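Local coordinates for protein probable hydrolase (Pseudomonas aeruginosa, PDB 3OM8) that is a probable alpha/beta-fold hydrolase, perhaps acting as a 3-oxoadipate enol-lactonase, at residues Ser35-Trp43 against Phe176-Asn184. Residues are numbered along the deposited sequence; the frame is centred on the assembly and turned at random.
Sequences SIGTTLHMW and FRAMLMATN. With EDO (1,2-ethanediol), chain F.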
# COMPACT_ATOMS: atom_id res chain seq x y z
N SER B 35 9.00 5.36 -19.45
CA SER B 35 7.60 5.50 -19.82
C SER B 35 7.51 5.76 -21.32
O SER B 35 8.46 6.23 -21.94
CB SER B 35 6.97 6.68 -19.08
OG SER B 35 5.69 7.02 -19.61
N ILE B 36 6.35 5.46 -21.90
CA ILE B 36 6.07 5.87 -23.27
C ILE B 36 6.22 7.39 -23.31
O ILE B 36 5.93 8.07 -22.33
CB ILE B 36 4.64 5.49 -23.66
CG1 ILE B 36 4.41 5.62 -25.15
CG2 ILE B 36 3.63 6.35 -22.90
CD1 ILE B 36 2.96 5.39 -25.52
N GLY B 37 6.67 7.93 -24.44
CA GLY B 37 6.74 9.38 -24.59
C GLY B 37 7.88 10.07 -23.86
O GLY B 37 7.92 11.29 -23.82
N THR B 38 8.80 9.30 -23.28
CA THR B 38 9.92 9.92 -22.58
C THR B 38 11.25 9.40 -23.09
O THR B 38 11.29 8.53 -23.96
CB THR B 38 9.87 9.71 -21.03
OG1 THR B 38 10.14 8.34 -20.73
CG2 THR B 38 8.52 10.13 -20.45
N THR B 39 12.33 9.95 -22.54
CA THR B 39 13.67 9.47 -22.82
C THR B 39 14.36 9.04 -21.52
O THR B 39 13.83 9.21 -20.43
CB THR B 39 14.52 10.56 -23.46
OG1 THR B 39 14.77 11.59 -22.50
CG2 THR B 39 13.79 11.16 -24.68
N LEU B 40 15.56 8.48 -21.64
CA LEU B 40 16.31 8.02 -20.48
C LEU B 40 16.64 9.16 -19.52
O LEU B 40 17.06 8.93 -18.39
CB LEU B 40 17.58 7.28 -20.91
CG LEU B 40 18.56 8.06 -21.79
CD1 LEU B 40 19.38 9.01 -20.95
CD2 LEU B 40 19.46 7.14 -22.59
N HIS B 41 16.44 10.40 -19.95
CA HIS B 41 16.71 11.52 -19.05
C HIS B 41 15.63 11.72 -17.99
O HIS B 41 15.75 12.58 -17.11
CB HIS B 41 16.97 12.81 -19.83
CG HIS B 41 18.31 12.85 -20.49
ND1 HIS B 41 19.48 13.02 -19.78
CD2 HIS B 41 18.67 12.74 -21.79
CE1 HIS B 41 20.50 13.02 -20.61
NE2 HIS B 41 20.04 12.85 -21.84
N MSE B 42 14.56 10.94 -18.05
CA MSE B 42 13.54 11.05 -17.02
C MSE B 42 14.07 10.51 -15.69
O MSE B 42 13.49 10.76 -14.64
CB MSE B 42 12.24 10.34 -17.41
CG MSE B 42 12.31 8.83 -17.39
SE MSE B 42 10.56 8.01 -17.48
CE MSE B 42 10.98 6.19 -17.01
N TRP B 43 15.19 9.79 -15.74
CA TRP B 43 15.82 9.23 -14.54
C TRP B 43 17.03 10.02 -14.05
O TRP B 43 17.70 9.58 -13.12
CB TRP B 43 16.28 7.79 -14.79
CG TRP B 43 15.22 6.84 -15.28
CD1 TRP B 43 15.09 6.34 -16.54
CD2 TRP B 43 14.18 6.25 -14.50
NE1 TRP B 43 14.02 5.49 -16.60
CE2 TRP B 43 13.44 5.41 -15.36
CE3 TRP B 43 13.78 6.35 -13.15
CZ2 TRP B 43 12.33 4.68 -14.92
CZ3 TRP B 43 12.68 5.63 -12.73
CH2 TRP B 43 11.97 4.80 -13.61
N PHE B 176 9.55 17.48 -19.58
CA PHE B 176 8.72 16.39 -20.10
C PHE B 176 7.90 16.83 -21.33
O PHE B 176 7.65 16.04 -22.23
CB PHE B 176 7.83 15.78 -19.02
CG PHE B 176 8.57 14.84 -18.09
CD1 PHE B 176 8.59 13.48 -18.33
CD2 PHE B 176 9.29 15.33 -17.02
CE1 PHE B 176 9.28 12.62 -17.50
CE2 PHE B 176 9.99 14.48 -16.19
CZ PHE B 176 9.98 13.12 -16.43
N ARG B 177 7.48 18.08 -21.36
CA ARG B 177 6.80 18.57 -22.55
C ARG B 177 7.74 18.43 -23.75
O ARG B 177 7.33 17.95 -24.81
CB ARG B 177 6.35 20.02 -22.39
CG ARG B 177 5.53 20.52 -23.57
CD ARG B 177 5.19 21.99 -23.44
NE ARG B 177 4.53 22.26 -22.18
CZ ARG B 177 3.22 22.11 -21.97
NH1 ARG B 177 2.44 21.69 -22.97
NH2 ARG B 177 2.71 22.38 -20.78
N ALA B 178 8.99 18.82 -23.58
CA ALA B 178 9.95 18.75 -24.68
C ALA B 178 10.19 17.31 -25.14
O ALA B 178 10.35 17.07 -26.32
CB ALA B 178 11.25 19.43 -24.34
N MSE B 179 10.20 16.36 -24.21
CA MSE B 179 10.41 14.97 -24.58
C MSE B 179 9.29 14.48 -25.47
O MSE B 179 9.51 13.77 -26.45
CB MSE B 179 10.47 14.07 -23.35
CG MSE B 179 11.66 14.30 -22.44
SE MSE B 179 11.60 13.15 -20.83
CE MSE B 179 13.30 13.72 -20.06
N LEU B 180 8.07 14.86 -25.10
CA LEU B 180 6.89 14.49 -25.86
C LEU B 180 6.92 15.13 -27.25
O LEU B 180 6.76 14.43 -28.25
CB LEU B 180 5.63 14.90 -25.09
CG LEU B 180 5.34 13.97 -23.91
CD1 LEU B 180 4.45 14.61 -22.84
CD2 LEU B 180 4.75 12.65 -24.41
N MSE B 181 7.15 16.44 -27.29
CA MSE B 181 7.21 17.20 -28.53
C MSE B 181 8.26 16.68 -29.52
O MSE B 181 8.19 16.94 -30.71
CB MSE B 181 7.47 18.68 -28.24
CG MSE B 181 6.32 19.44 -27.57
SE MSE B 181 4.66 19.50 -28.60
CE MSE B 181 5.31 20.41 -30.20
N ALA B 182 9.25 15.95 -29.01
CA ALA B 182 10.31 15.42 -29.86
C ALA B 182 10.12 13.94 -30.12
O ALA B 182 11.00 13.28 -30.66
CB ALA B 182 11.66 15.66 -29.22
N THR B 183 8.96 13.42 -29.72
CA THR B 183 8.68 12.00 -29.92
C THR B 183 7.99 11.75 -31.27
O THR B 183 6.94 12.33 -31.56
CB THR B 183 7.85 11.40 -28.77
OG1 THR B 183 8.64 11.38 -27.57
CG2 THR B 183 7.46 9.97 -29.10
N ASN B 184 8.59 10.90 -32.09
CA ASN B 184 8.03 10.63 -33.40
C ASN B 184 6.73 9.85 -33.28
O ASN B 184 6.62 8.94 -32.45
CB ASN B 184 9.03 9.86 -34.26
CG ASN B 184 8.52 9.60 -35.65
OD1 ASN B 184 7.66 8.75 -35.86
ND2 ASN B 184 9.05 10.34 -36.62
C1 EDO F . 1.71 2.58 -20.92
O1 EDO F . 0.45 3.20 -20.59
C2 EDO F . 2.67 3.63 -21.49
O2 EDO F . 3.72 4.05 -20.59
O HOH W 1 10.90 10.31 -26.78
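Met179, a selenomethionine, reaches from its helix to Thr38, Thr39 and the backbone of His41-Met42 with its chain fully extended beyond CG (chi2 and chi3 both 177°). Its SE lies 3.9 Å from Thr38 CB, and its terminal CE sits 3.6 Å from Thr39 OG1 and 3.7 Å from Met42 N, within the 3-10 segment that begins at Leu40. Thr39 OG1 takes up the N-H of His41 in an ST turn, which helps hold OG1 beside that methyl. One turn earlier on the helix, Phe176 meets Thr38 CG2 at its ring edge, 3.9 Å from CE1, while Met42 CB approaches CZ obliquely at 3.7 Å. The next residue after Met179, Leu180, lays CD2 3.5 Å from Gly37 O and 3.8 Å from Gly37 CA, in the type II turn of Ser35-Thr38. No direct hydrogen bond joins the segments; Thr183 OG1 donates to Met179 O (2.8 Å) and accepts from a water that also donates, weakly, to Thr38 O. The contact thus docks helix 171-181 on the loop following strand 29-33. Helix 150-160 adds Trp160 against Thr38, helix 185-196 covers Ile36 and Thr183 through Leu188, and Leu100 of strand 95-100 backs Met42, near, without touching, what is probably the nucleophile elbow around Ser101.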